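Local coordinates for protein glucosamine 6-phosphate N-acetyltransferase (Arabidopsis thaliana, PDB 3T90) that catalyses transfer of the acetyl group of acetyl-CoA to the amino group of D-glucosamine 6-phosphate on the route to UDP-N-acetylglucosamine, at residues 83-88 and 119-124; 10-15 and 35-40; 20-25 and 65-70; 3-8 and 54-59. All blocks are in the same frame, centred on the assembly; numbering follows the deposited sequence. Where two conformers were deposited one is given.

Contact 1. Residues 83-88 and 119-124; sequences AGHIED and KVILDC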
loop_
_atom_site.group_PDB
_atom_site.type_symbol
_atom_site.label_atom_id
_atom_site.label_comp_id
_atom_site.label_asym_id
_atom_site.label_seq_id
_atom_site.Cartn_x
_atom_site.Cartn_y
_atom_site.Cartn_z
ATOM N N ALA A 83 -5.943 6.149 3.004
ATOM C CA ALA A 83 -5.704 4.906 3.730
ATOM C C ALA A 83 -4.246 4.756 4.052
ATOM O O ALA A 83 -3.394 4.886 3.122
ATOM C CB ALA A 83 -6.157 3.689 2.858
ATOM N N GLY A 84 -3.947 4.272 5.247
ATOM C CA GLY A 84 -2.539 4.011 5.645
ATOM C C GLY A 84 -2.202 2.565 5.364
ATOM O O GLY A 84 -2.960 1.674 5.721
ATOM N N HIS A 85 -1.072 2.324 4.712
ATOM C CA HIS A 85 -0.554 0.951 4.459
ATOM C C HIS A 85 0.662 0.729 5.358
ATOM O O HIS A 85 1.739 1.332 5.100
ATOM C CB HIS A 85 -0.100 0.863 2.995
ATOM C CG HIS A 85 -1.208 1.077 2.003
ATOM N ND1 HIS A 85 -1.919 0.003 1.506
ATOM C CD2 HIS A 85 -1.817 2.183 1.551
ATOM C CE1 HIS A 85 -2.875 0.453 0.691
ATOM N NE2 HIS A 85 -2.843 1.776 0.691
ATOM N N ILE A 86 0.522 -0.027 6.442
ATOM C CA ILE A 86 1.646 -0.293 7.379
ATOM C C ILE A 86 2.412 -1.469 6.730
ATOM O O ILE A 86 1.857 -2.486 6.233
ATOM C CB ILE A 86 1.151 -0.663 8.740
ATOM C CG1 ILE A 86 0.701 0.608 9.465
ATOM C CG2 ILE A 86 2.206 -1.389 9.543
ATOM C CD1 ILE A 86 -0.007 0.395 10.781
ATOM N N GLU A 87 3.716 -1.257 6.677
ATOM C CA GLU A 87 4.698 -2.156 5.991
ATOM C C GLU A 87 5.954 -2.361 6.822
ATOM O O GLU A 87 6.279 -1.529 7.692
ATOM C CB GLU A 87 5.159 -1.535 4.656
ATOM C CG GLU A 87 4.006 -1.486 3.649
ATOM C CD GLU A 87 3.750 -2.807 2.993
ATOM O OE1 GLU A 87 4.702 -3.661 2.815
ATOM O OE2 GLU A 87 2.582 -3.086 2.584
ATOM N N ASP A 88 6.683 -3.435 6.554
ATOM C CA ASP A 88 8.075 -3.572 7.006
ATOM C C ASP A 88 8.222 -3.472 8.514
ATOM O O ASP A 88 9.119 -2.800 9.057
ATOM C CB ASP A 88 8.984 -2.586 6.238
ATOM C CG ASP A 88 8.998 -2.780 4.707
ATOM O OD1 ASP A 88 8.423 -3.821 4.256
ATOM O OD2 ASP A 88 9.526 -1.908 4.051
ATOM N N LYS A 119 -8.761 4.418 7.491
ATOM C CA LYS A 119 -8.361 3.105 7.884
ATOM C C LYS A 119 -6.858 2.981 7.775
ATOM O O LYS A 119 -6.184 3.776 7.102
ATOM C CB LYS A 119 -9.059 2.004 7.012
ATOM C CG LYS A 119 -8.407 1.862 5.591
ATOM C CD LYS A 119 -9.079 0.703 4.829
ATOM C CE LYS A 119 -8.458 0.581 3.422
ATOM N NZ LYS A 119 -9.076 -0.579 2.672
ATOM N N VAL A 120 -6.375 1.901 8.409
ATOM C CA VAL A 120 -4.999 1.410 8.208
ATOM C C VAL A 120 -5.066 -0.069 7.959
ATOM O O VAL A 120 -5.876 -0.753 8.564
ATOM C CB VAL A 120 -4.098 1.742 9.368
ATOM C CG1 VAL A 120 -4.597 1.288 10.702
ATOM C CG2 VAL A 120 -2.721 1.382 9.113
ATOM N N ILE A 121 -4.251 -0.534 7.032
ATOM C CA ILE A 121 -4.126 -1.938 6.720
ATOM C C ILE A 121 -2.731 -2.415 6.685
ATOM O O ILE A 121 -1.813 -1.632 6.470
ATOM C CB ILE A 121 -4.854 -2.207 5.390
ATOM C CG1 ILE A 121 -4.300 -1.328 4.193
ATOM C CG2 ILE A 121 -6.366 -1.937 5.531
ATOM C CD1 ILE A 121 -4.981 -1.665 2.820
ATOM N N LEU A 122 -2.602 -3.711 6.863
ATOM C CA LEU A 122 -1.258 -4.345 6.734
ATOM C C LEU A 122 -1.488 -5.799 6.419
ATOM O O LEU A 122 -2.617 -6.308 6.497
ATOM C CB LEU A 122 -0.401 -4.188 7.982
ATOM C CG LEU A 122 -0.970 -4.792 9.309
ATOM C CD1 LEU A 122 -0.726 -6.320 9.406
ATOM C CD2 LEU A 122 -0.372 -3.960 10.541
ATOM N N ASP A 123 -0.437 -6.474 5.989
ATOM C CA ASP A 123 -0.497 -7.944 5.762
ATOM C C ASP A 123 0.459 -8.657 6.701
ATOM O O ASP A 123 1.521 -8.129 7.064
ATOM C CB ASP A 123 -0.203 -8.246 4.281
ATOM C CG ASP A 123 -1.116 -7.513 3.312
ATOM O OD1 ASP A 123 -2.297 -7.851 3.234
ATOM O OD2 ASP A 123 -0.631 -6.717 2.472
ATOM N N CYS A 124 0.039 -9.866 7.095
ATOM C CA CYS A 124 0.840 -10.680 8.035
ATOM C C CYS A 124 0.618 -12.132 7.798
ATOM O O CYS A 124 -0.299 -12.517 7.067
ATOM C CB CYS A 124 0.572 -10.293 9.489
ATOM S SG CYS A 124 -1.085 -10.662 10.006
HETATM O O HOH W 1 2.109 -5.106 5.704
HETATM O O HOH W 2 1.843 -5.631 2.910
#
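Gly84 and Ile121 exchange the central backbone bond of a short parallel pairing, Ile121 N to Gly84 O at 2.9 Å. Gly84 N gives to Lys119 O on one side of it, and Ile86 N to Ile121 O at 2.8 Å on the other. Beyond Ile86 the strands separate: their segment axes diverge by 29°, and water takes over. One water joins Ile86 O to Asp123 N, 2.9 Å from that nitrogen; a second links the carboxylates of Glu87 (OE2) and Asp123 (OD2).

Among apolar contacts, Ile86 carries the most. CG1 lies anti to the carbonyl carbon (chi1 -77°) and leads CD1 obliquely across to Val120 CG2, a tight 3.3 Å, while the CG2 branch meets Leu122 CD2 at 3.8 Å. Helix 100-114 covers this face through Leu108 and Met109.

On the other face Ile121 runs alongside His85, its CD1 3.7 Å from ring atom CE1, while His85 NE2 is bonded to Glu73. Replacing the histidine by an alanine is likely to leave Glu73 without this partner and Ile121 CD1 without the ring beside it.

Pairing first and parting later matches the splayed fourth and fifth strands of the GNAT fold, where acetyl-CoA typically binds; here Ile86 O and Asp123 N, which no longer bond to each other's strand directly, are met by water, consistent with a site that a ligand can occupy.

Contact 2. Residues 10-15 and 35-40; sequences LEISDK and EEFDRR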
loop_
_atom_site.group_PDB
_atom_site.type_symbol
_atom_site.label_atom_id
_atom_site.label_comp_id
_atom_site.label_asym_id
_atom_site.label_seq_id
_atom_site.Cartn_x
_atom_site.Cartn_y
_atom_site.Cartn_z
ATOM N N LEU A 10 12.844 7.336 11.738
ATOM C CA LEU A 10 14.135 7.071 11.123
ATOM C C LEU A 10 14.905 8.364 10.828
ATOM O O LEU A 10 14.348 9.351 10.339
ATOM C CB LEU A 10 13.879 6.306 9.833
ATOM C CG LEU A 10 15.113 5.805 9.057
ATOM C CD1 LEU A 10 15.770 4.568 9.849
ATOM C CD2 LEU A 10 14.720 5.464 7.642
ATOM N N GLU A 11 16.230 8.339 11.108
ATOM C CA GLU A 11 17.086 9.457 10.804
ATOM C C GLU A 11 18.212 9.030 9.889
ATOM O O GLU A 11 18.541 7.809 9.804
ATOM C CB GLU A 11 17.641 10.051 12.128
ATOM C CG GLU A 11 16.534 10.602 13.041
ATOM C CD GLU A 11 15.847 11.852 12.444
ATOM O OE1 GLU A 11 16.577 12.685 11.868
ATOM O OE2 GLU A 11 14.588 12.013 12.445
ATOM N N ILE A 12 18.868 10.005 9.250
ATOM C CA ILE A 12 19.887 9.607 8.227
ATOM C C ILE A 12 21.072 8.883 8.867
ATOM O O ILE A 12 21.652 7.968 8.244
ATOM C CB ILE A 12 20.262 10.809 7.341
ATOM C CG1 ILE A 12 20.851 10.291 5.972
ATOM C CG2 ILE A 12 21.163 11.743 8.084
ATOM C CD1 ILE A 12 20.791 11.336 4.764
ATOM N N SER A 13 21.334 9.130 10.144
ATOM C CA SER A 13 22.431 8.453 10.850
ATOM C C SER A 13 22.130 7.043 11.202
ATOM O O SER A 13 23.007 6.355 11.727
ATOM C CB SER A 13 22.840 9.263 12.078
ATOM O OG SER A 13 21.705 9.627 12.790
ATOM N N ASP A 14 20.857 6.604 11.064
ATOM C CA ASP A 14 20.531 5.249 11.422
ATOM C C ASP A 14 21.176 4.199 10.509
ATOM O O ASP A 14 21.130 3.019 10.936
ATOM C CB ASP A 14 18.998 5.023 11.469
ATOM C CG ASP A 14 18.388 5.699 12.703
ATOM O OD1 ASP A 14 19.058 5.812 13.732
ATOM O OD2 ASP A 14 17.220 6.110 12.673
ATOM N N LYS A 15 21.772 4.624 9.405
ATOM C CA LYS A 15 22.543 3.662 8.620
ATOM C C LYS A 15 23.711 3.075 9.441
ATOM O O LYS A 15 24.123 1.943 9.131
ATOM C CB LYS A 15 23.011 4.304 7.307
ATOM C CG LYS A 15 23.928 5.420 7.428
ATOM C CD LYS A 15 24.303 5.946 5.995
ATOM C CE LYS A 15 24.899 7.278 6.025
ATOM N NZ LYS A 15 23.884 8.350 6.359
ATOM N N GLU A 35 25.625 5.180 0.146
ATOM C CA GLU A 35 25.151 6.066 -0.942
ATOM C C GLU A 35 23.702 5.764 -1.225
ATOM O O GLU A 35 22.897 6.662 -1.417
ATOM C CB GLU A 35 26.001 5.868 -2.223
ATOM C CG GLU A 35 27.429 6.395 -2.080
ATOM C CD GLU A 35 28.398 5.483 -1.322
ATOM O OE1 GLU A 35 28.142 4.387 -0.733
ATOM O OE2 GLU A 35 29.571 5.929 -1.299
ATOM N N GLU A 36 23.381 4.479 -1.372
ATOM C CA GLU A 36 22.039 4.048 -1.675
ATOM C C GLU A 36 21.077 4.302 -0.510
ATOM O O GLU A 36 19.967 4.789 -0.729
ATOM C CB GLU A 36 22.034 2.565 -2.034
ATOM C CG GLU A 36 20.678 2.182 -2.543
ATOM C CD GLU A 36 20.332 2.459 -4.032
ATOM O OE1 GLU A 36 20.823 3.437 -4.682
ATOM O OE2 GLU A 36 19.508 1.664 -4.552
ATOM N N PHE A 37 21.557 4.108 0.729
ATOM C CA PHE A 37 20.754 4.385 1.918
ATOM C C PHE A 37 20.350 5.867 1.867
ATOM O O PHE A 37 19.152 6.198 2.017
ATOM C CB PHE A 37 21.503 4.107 3.226
ATOM C CG PHE A 37 20.693 4.453 4.457
ATOM C CD1 PHE A 37 19.838 3.543 5.038
ATOM C CD2 PHE A 37 20.705 5.741 4.912
ATOM C CE1 PHE A 37 19.074 3.968 6.205
ATOM C CE2 PHE A 37 19.961 6.159 6.023
ATOM C CZ PHE A 37 19.170 5.277 6.667
ATOM N N ASP A 38 21.313 6.750 1.632
ATOM C CA ASP A 38 20.973 8.179 1.678
ATOM C C ASP A 38 20.069 8.558 0.551
ATOM O O ASP A 38 19.175 9.427 0.760
ATOM C CB ASP A 38 22.257 9.029 1.586
ATOM C CG ASP A 38 23.055 8.967 2.820
ATOM O OD1 ASP A 38 22.647 8.506 3.902
ATOM O OD2 ASP A 38 24.182 9.466 2.763
ATOM N N ARG A 39 20.253 7.932 -0.632
ATOM C CA ARG A 39 19.429 8.264 -1.789
ATOM C C ARG A 39 17.997 7.924 -1.418
ATOM O O ARG A 39 17.090 8.751 -1.669
ATOM C CB ARG A 39 19.869 7.420 -2.986
ATOM C CG ARG A 39 19.193 7.836 -4.265
ATOM C CD ARG A 39 19.587 7.018 -5.484
ATOM N NE ARG A 39 19.149 5.629 -5.308
ATOM C CZ ARG A 39 17.961 5.182 -5.685
ATOM N NH1 ARG A 39 17.147 5.994 -6.344
ATOM N NH2 ARG A 39 17.599 3.924 -5.424
ATOM N N ARG A 40 17.767 6.711 -0.902
ATOM C CA ARG A 40 16.400 6.248 -0.681
ATOM C C ARG A 40 15.813 6.945 0.538
ATOM O O ARG A 40 14.623 7.279 0.549
ATOM C CB ARG A 40 16.477 4.706 -0.512
ATOM C CG ARG A 40 15.062 3.989 -0.150
ATOM C CD ARG A 40 13.876 4.448 -1.003
ATOM N NE ARG A 40 14.189 4.491 -2.429
ATOM C CZ ARG A 40 13.949 3.480 -3.236
ATOM N NH1 ARG A 40 13.499 2.275 -2.783
ATOM N NH2 ARG A 40 14.092 3.683 -4.528
#
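Lys15 CB sits squarely over the ring of Phe37, 3.6 Å from its centroid and 11° off the normal, a CH-pi contact that forms the dense part of this joint between the 3-10 turn 12-15 and helix 34-45. Ile12 O comes within 3.3 Å of Phe37 CE2, and Glu11 O lies at the ring's edge. Phe37 points its ring at the turn because CG is anti to its backbone N (chi1 177°), and the same ring stacks with Phe76 of the second subunit, while Phe19 also packs on it.

Toward solvent the contact becomes polar and thinner. Past CB the lysine chain runs on beside CD2 of the ring, then bends at its last torsion (chi4 -72°), which brings NZ to Asp38 OD1 at 2.8 Å, a salt bridge using the syn lone pair of that oxygen. NZ also gives to Ile12 O at 2.9 Å, reaching it from above the carbonyl plane, so one ammonium group closes its own turn and fastens it to the helix. Ile12 adds an apolar shoulder, CG1 lying 3.3 Å from Asp38 OD1.

A serine in place of Lys15 would probably leave Asp38 without its counter-charge and Ile12 O without this donor, while the methylene over the ring would remain.

One residue thus serves both regimes, its CB packing on an aromatic face and its ammonium probably offsetting the charge of a helix carboxylate, and the face it covers belongs to a ring that also takes part in the dimer interface.

Contact 3. Residues 20-25 and 65-70; sequences IELLGQ and AATGSV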
loop_
_atom_site.group_PDB
_atom_site.type_symbol
_atom_site.label_atom_id
_atom_site.label_comp_id
_atom_site.label_asym_id
_atom_site.label_seq_id
_atom_site.Cartn_x
_atom_site.Cartn_y
_atom_site.Cartn_z
ATOM N N ILE A 20 19.434 -1.547 8.454
ATOM C CA ILE A 20 19.308 -2.470 7.351
ATOM C C ILE A 20 19.490 -3.914 7.870
ATOM O O ILE A 20 18.702 -4.814 7.508
ATOM C CB ILE A 20 20.357 -2.141 6.264
ATOM C CG1 ILE A 20 20.119 -0.689 5.758
ATOM C CG2 ILE A 20 20.342 -3.205 5.088
ATOM C CD1 ILE A 20 18.726 -0.572 5.031
ATOM N N GLU A 21 20.420 -4.105 8.805
ATOM C CA GLU A 21 20.581 -5.437 9.434
ATOM C C GLU A 21 19.276 -5.930 10.067
ATOM O O GLU A 21 18.945 -7.124 9.904
ATOM C CB GLU A 21 21.720 -5.407 10.429
ATOM C CG GLU A 21 23.088 -5.121 9.736
ATOM C CD GLU A 21 23.454 -3.654 9.884
ATOM O OE1 GLU A 21 22.665 -2.717 9.518
ATOM O OE2 GLU A 21 24.586 -3.388 10.426
ATOM N N LEU A 22 18.524 -5.060 10.740
ATOM C CA LEU A 22 17.276 -5.472 11.370
ATOM C C LEU A 22 16.254 -5.811 10.287
ATOM O O LEU A 22 15.521 -6.829 10.437
ATOM C CB LEU A 22 16.788 -4.318 12.234
ATOM C CG LEU A 22 15.364 -4.493 12.723
ATOM C CD1 LEU A 22 15.213 -5.788 13.602
ATOM C CD2 LEU A 22 14.876 -3.223 13.479
ATOM N N LEU A 23 16.180 -4.984 9.215
ATOM C CA LEU A 23 15.255 -5.347 8.115
ATOM C C LEU A 23 15.526 -6.759 7.570
ATOM O O LEU A 23 14.596 -7.405 7.107
ATOM C CB LEU A 23 15.258 -4.329 6.970
ATOM C CG LEU A 23 14.659 -2.968 7.334
ATOM C CD1 LEU A 23 14.900 -1.915 6.230
ATOM C CD2 LEU A 23 13.127 -3.079 7.684
ATOM N N GLY A 24 16.784 -7.181 7.601
ATOM C CA GLY A 24 17.178 -8.502 7.121
ATOM C C GLY A 24 16.541 -9.637 7.945
ATOM O O GLY A 24 16.509 -10.757 7.458
ATOM N N GLN A 25 16.020 -9.364 9.122
ATOM C CA GLN A 25 15.249 -10.362 9.908
ATOM C C GLN A 25 13.818 -10.526 9.385
ATOM O O GLN A 25 13.139 -11.508 9.744
ATOM C CB GLN A 25 15.201 -9.981 11.398
ATOM C CG GLN A 25 16.648 -9.960 11.956
ATOM C CD GLN A 25 16.615 -9.910 13.496
ATOM O OE1 GLN A 25 15.690 -10.386 14.154
ATOM N NE2 GLN A 25 17.626 -9.283 14.070
ATOM N N ALA A 65 16.206 -1.588 17.470
ATOM C CA ALA A 65 15.570 -2.785 17.995
ATOM C C ALA A 65 14.241 -3.185 17.319
ATOM O O ALA A 65 13.824 -4.307 17.350
ATOM C CB ALA A 65 15.292 -2.550 19.523
ATOM N N ALA A 66 13.544 -2.213 16.780
ATOM C CA ALA A 66 12.281 -2.467 16.066
ATOM C C ALA A 66 12.014 -1.363 15.088
ATOM O O ALA A 66 12.563 -0.250 15.187
ATOM C CB ALA A 66 11.100 -2.545 17.114
ATOM N N THR A 67 11.218 -1.650 14.062
ATOM C CA THR A 67 10.896 -0.695 13.019
ATOM C C THR A 67 9.554 -1.054 12.370
ATOM O O THR A 67 9.096 -2.204 12.435
ATOM C CB THR A 67 11.996 -0.621 11.956
ATOM O OG1 THR A 67 11.707 0.476 11.058
ATOM C CG2 THR A 67 12.179 -1.907 11.153
ATOM N N GLY A 68 8.959 -0.032 11.732
ATOM C CA GLY A 68 7.750 -0.254 10.926
ATOM C C GLY A 68 7.520 1.026 10.190
ATOM O O GLY A 68 7.896 2.116 10.605
ATOM N N SER A 69 6.853 0.908 9.050
ATOM C CA SER A 69 6.630 2.023 8.126
ATOM C C SER A 69 5.153 2.221 7.827
ATOM O O SER A 69 4.365 1.264 7.937
ATOM C CB SER A 69 7.316 1.727 6.790
ATOM O OG SER A 69 8.700 1.447 6.984
ATOM N N VAL A 70 4.770 3.431 7.447
ATOM C CA VAL A 70 3.417 3.553 6.819
ATOM C C VAL A 70 3.426 4.507 5.642
ATOM O O VAL A 70 4.062 5.553 5.698
ATOM C CB VAL A 70 2.375 3.965 7.951
ATOM C CG1 VAL A 70 2.626 5.412 8.495
ATOM C CG2 VAL A 70 0.944 3.815 7.369
#
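Leu22 and Leu23 of helix 19-23 both direct a CD2 methyl at Thr67, on strand 63-74 of the mixed sheet of this GNAT fold. They come from different angles. Leu22 extends straight from the helix, CG anti to its backbone N (chi1 168°), and its CD2 lies against the main chain where Ala65 joins Ala66, 3.7 Å from Ala66 N. The strand can be approached so closely because both alanines point their methyls away from the helix, toward Leu100 of helix 100-114; together they face Ile56 on the next strand in a classic beta bulge.

Leu23 instead crosses Thr67 at about a right angle and reaches it with CD2 alone. It also packs against Phe76 of the second subunit, while Val90 of strand 82-91 lies beside Leu22 and Thr67, so helix 19-23 covers a seam between neighbouring strands.

Between the leucines stands Thr67, turned to serve two chemistries. Its OG1 is hydrogen-bonded to Cys54 O on strand 51-58, and its methyl takes the helix side, with nothing polar exchanged across the contact itself. CG2 of Thr67 is 3.8 Å from Leu23 CD2 and equally 3.8 Å from Leu22 CD2.

Contact 4. Residues 3-8 and 54-59; sequences ETFKIR and CVIEEE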
loop_
_atom_site.group_PDB
_atom_site.type_symbol
_atom_site.label_atom_id
_atom_site.label_comp_id
_atom_site.label_asym_id
_atom_site.label_seq_id
_atom_site.Cartn_x
_atom_site.Cartn_y
_atom_site.Cartn_z
ATOM N N GLU A 3 18.467 -2.589 29.602
ATOM C CA GLU A 3 17.973 -2.074 28.290
ATOM C C GLU A 3 16.872 -1.031 28.422
ATOM O O GLU A 3 15.942 -1.202 29.202
ATOM C CB GLU A 3 17.495 -3.249 27.464
ATOM C CG GLU A 3 18.652 -4.164 27.154
ATOM C CD GLU A 3 18.230 -5.585 26.852
ATOM O OE1 GLU A 3 17.017 -5.908 26.984
ATOM O OE2 GLU A 3 19.135 -6.363 26.474
ATOM N N THR A 4 16.958 0.010 27.585
ATOM C CA THR A 4 16.105 1.170 27.562
ATOM C C THR A 4 15.808 1.451 26.087
ATOM O O THR A 4 16.699 1.290 25.278
ATOM C CB THR A 4 16.867 2.359 28.164
ATOM O OG1 THR A 4 17.400 1.919 29.423
ATOM C CG2 THR A 4 15.943 3.557 28.407
ATOM N N PHE A 5 14.575 1.853 25.802
ATOM C CA PHE A 5 14.058 1.954 24.404
ATOM C C PHE A 5 13.526 3.344 24.136
ATOM O O PHE A 5 12.744 3.913 24.936
ATOM C CB PHE A 5 12.981 0.871 24.156
ATOM C CG PHE A 5 13.516 -0.519 24.335
ATOM C CD1 PHE A 5 14.260 -1.159 23.324
ATOM C CD2 PHE A 5 13.338 -1.245 25.564
ATOM C CE1 PHE A 5 14.804 -2.412 23.463
ATOM C CE2 PHE A 5 13.899 -2.508 25.717
ATOM C CZ PHE A 5 14.618 -3.135 24.676
ATOM N N LYS A 6 13.950 3.916 23.011
ATOM C CA LYS A 6 13.476 5.222 22.581
ATOM C C LYS A 6 12.769 5.108 21.221
ATOM O O LYS A 6 13.404 4.663 20.215
ATOM C CB LYS A 6 14.597 6.272 22.572
ATOM C CG LYS A 6 15.032 6.801 24.008
ATOM C CD LYS A 6 16.149 7.917 23.917
ATOM C CE LYS A 6 15.600 9.394 23.682
ATOM N NZ LYS A 6 16.631 10.459 23.223
ATOM N N ILE A 7 11.499 5.516 21.191
ATOM C CA ILE A 7 10.728 5.486 19.946
ATOM C C ILE A 7 10.807 6.845 19.233
ATOM O O ILE A 7 10.717 7.899 19.878
ATOM C CB ILE A 7 9.254 4.999 20.146
ATOM C CG1 ILE A 7 8.570 4.814 18.816
ATOM C CG2 ILE A 7 8.453 5.975 20.989
ATOM C CD1 ILE A 7 7.305 3.974 18.933
ATOM N N ARG A 8 10.996 6.840 17.908
ATOM C CA ARG A 8 11.179 8.079 17.109
ATOM C C ARG A 8 11.066 7.753 15.593
ATOM O O ARG A 8 10.695 6.625 15.226
ATOM C CB ARG A 8 12.598 8.658 17.400
ATOM C CG ARG A 8 13.732 7.633 17.157
ATOM C CD ARG A 8 15.140 8.353 17.331
ATOM N NE ARG A 8 16.199 7.407 17.281
ATOM C CZ ARG A 8 16.752 7.058 16.100
ATOM N NH1 ARG A 8 16.200 7.483 14.938
ATOM N NH2 ARG A 8 17.779 6.210 16.122
ATOM N N CYS A 54 8.981 4.503 11.510
ATOM C CA CYS A 54 9.197 4.565 12.960
ATOM C C CYS A 54 10.336 3.585 13.264
ATOM O O CYS A 54 10.396 2.466 12.706
ATOM C CB CYS A 54 7.890 4.038 13.626
ATOM S SG CYS A 54 8.017 3.820 15.397
ATOM N N VAL A 55 11.226 4.008 14.166
ATOM C CA VAL A 55 12.220 3.097 14.767
ATOM C C VAL A 55 12.222 3.192 16.261
ATOM O O VAL A 55 11.888 4.275 16.832
ATOM C CB VAL A 55 13.668 3.398 14.248
ATOM C CG1 VAL A 55 13.812 3.107 12.755
ATOM C CG2 VAL A 55 14.202 4.759 14.645
ATOM N N ILE A 56 12.594 2.093 16.893
ATOM C CA ILE A 56 12.857 2.114 18.301
ATOM C C ILE A 56 14.317 1.754 18.452
ATOM O O ILE A 56 14.737 0.660 18.029
ATOM C CB ILE A 56 12.006 1.127 19.084
ATOM C CG1 ILE A 56 10.565 1.478 18.888
ATOM C CG2 ILE A 56 12.412 1.100 20.591
ATOM C CD1 ILE A 56 9.562 0.449 19.609
ATOM N N GLU A 57 15.087 2.645 19.120
ATOM C CA GLU A 57 16.474 2.394 19.395
ATOM C C GLU A 57 16.638 1.852 20.794
ATOM O O GLU A 57 16.013 2.402 21.707
ATOM C CB GLU A 57 17.312 3.694 19.218
ATOM C CG GLU A 57 18.804 3.472 19.410
ATOM C CD GLU A 57 19.666 4.737 19.223
ATOM O OE1 GLU A 57 19.342 5.605 18.404
ATOM O OE2 GLU A 57 20.729 4.852 19.927
ATOM N N GLU A 58 17.459 0.811 20.925
ATOM C CA GLU A 58 17.845 0.375 22.320
ATOM C C GLU A 58 19.146 1.145 22.614
ATOM O O GLU A 58 20.176 1.032 21.931
ATOM C CB GLU A 58 18.019 -1.128 22.385
ATOM C CG GLU A 58 18.069 -1.645 23.839
ATOM C CD GLU A 58 19.458 -1.384 24.470
ATOM O OE1 GLU A 58 20.481 -1.782 23.845
ATOM O OE2 GLU A 58 19.432 -0.746 25.571
ATOM N N GLU A 59 19.047 1.880 23.706
ATOM C CA GLU A 59 20.018 2.902 24.074
ATOM C C GLU A 59 21.402 2.374 24.447
ATOM O O GLU A 59 22.395 2.936 24.018
ATOM C CB GLU A 59 19.419 3.746 25.205
ATOM C CG GLU A 59 18.330 4.700 24.729
ATOM C CD GLU A 59 18.118 5.840 25.716
ATOM O OE1 GLU A 59 19.142 6.446 26.145
ATOM O OE2 GLU A 59 16.942 6.125 26.071
HETATM O O HOH W 3 17.133 7.400 19.976
#
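The aliphatic arm of Ile7 drops into the notch between Cys54 and Ile56, CG1 meeting Cys54 SG at 3.6 Å and Ile56 CG1 at 3.9 Å. Beside it, Ile56 CG2 fits under Phe5 CB, 3.6 Å away, and the Phe5 ring leans obliquely on Glu58, whose CG lies 3.4 Å from CE1. Phe107, Val104 and Leu100 of helix 100-114 pack over this face.

The backbones behind this relief are antiparallel neighbours in the GNAT sheet, the outermost strand 5-9 and strand 51-58 inside it. Lys6 and Glu57 form one hydrogen-bonded pair, with Lys6 N 2.9 Å from Glu57 O, and Arg8 with Val55 forms the next.

On the opposite face Arg8 is the main bump. Its chain stays extended from CG to NE, laying the guanidinium across Val55, whose CG2 sits 3.4 Å above the plane and toward the rim. NH2 then meets Glu57 OE1 at 2.8 Å in a salt bridge, the carboxylate standing nearly perpendicular (86°) to the guanidinium; NH2 also pairs with Asp14, and a water holds NE.

Glu58 curls back at chi2 (-78°), so OE2, shared with Thr60 N, accepts a long bond from Thr4 N, 3.3 Å, while OE1 is taken by Ser61.

From the N terminus, strand 5-9 is the first to be met, when contact 4 pairs it with 54-59 and closes the widest early loop. Contact 2 opens and closes within that loop, tying 10-15 to helix 34-45, and Asp14 joins it to Arg8 of contact 4. Contact 3 starts between the segments of contact 2 and ends after contact 4, so it crosses both, binding helix 19-23 to strand 63-74. Contact 1 follows in series, completing the beta-alpha-beta unit of 82-91, 100-114 and 119-124, with Glu87 O bonding to Ser69 N of contact 3. Contacts 4 and 1 thus lie at the two edges of the sheet within this chain, their centres about 22 Å apart.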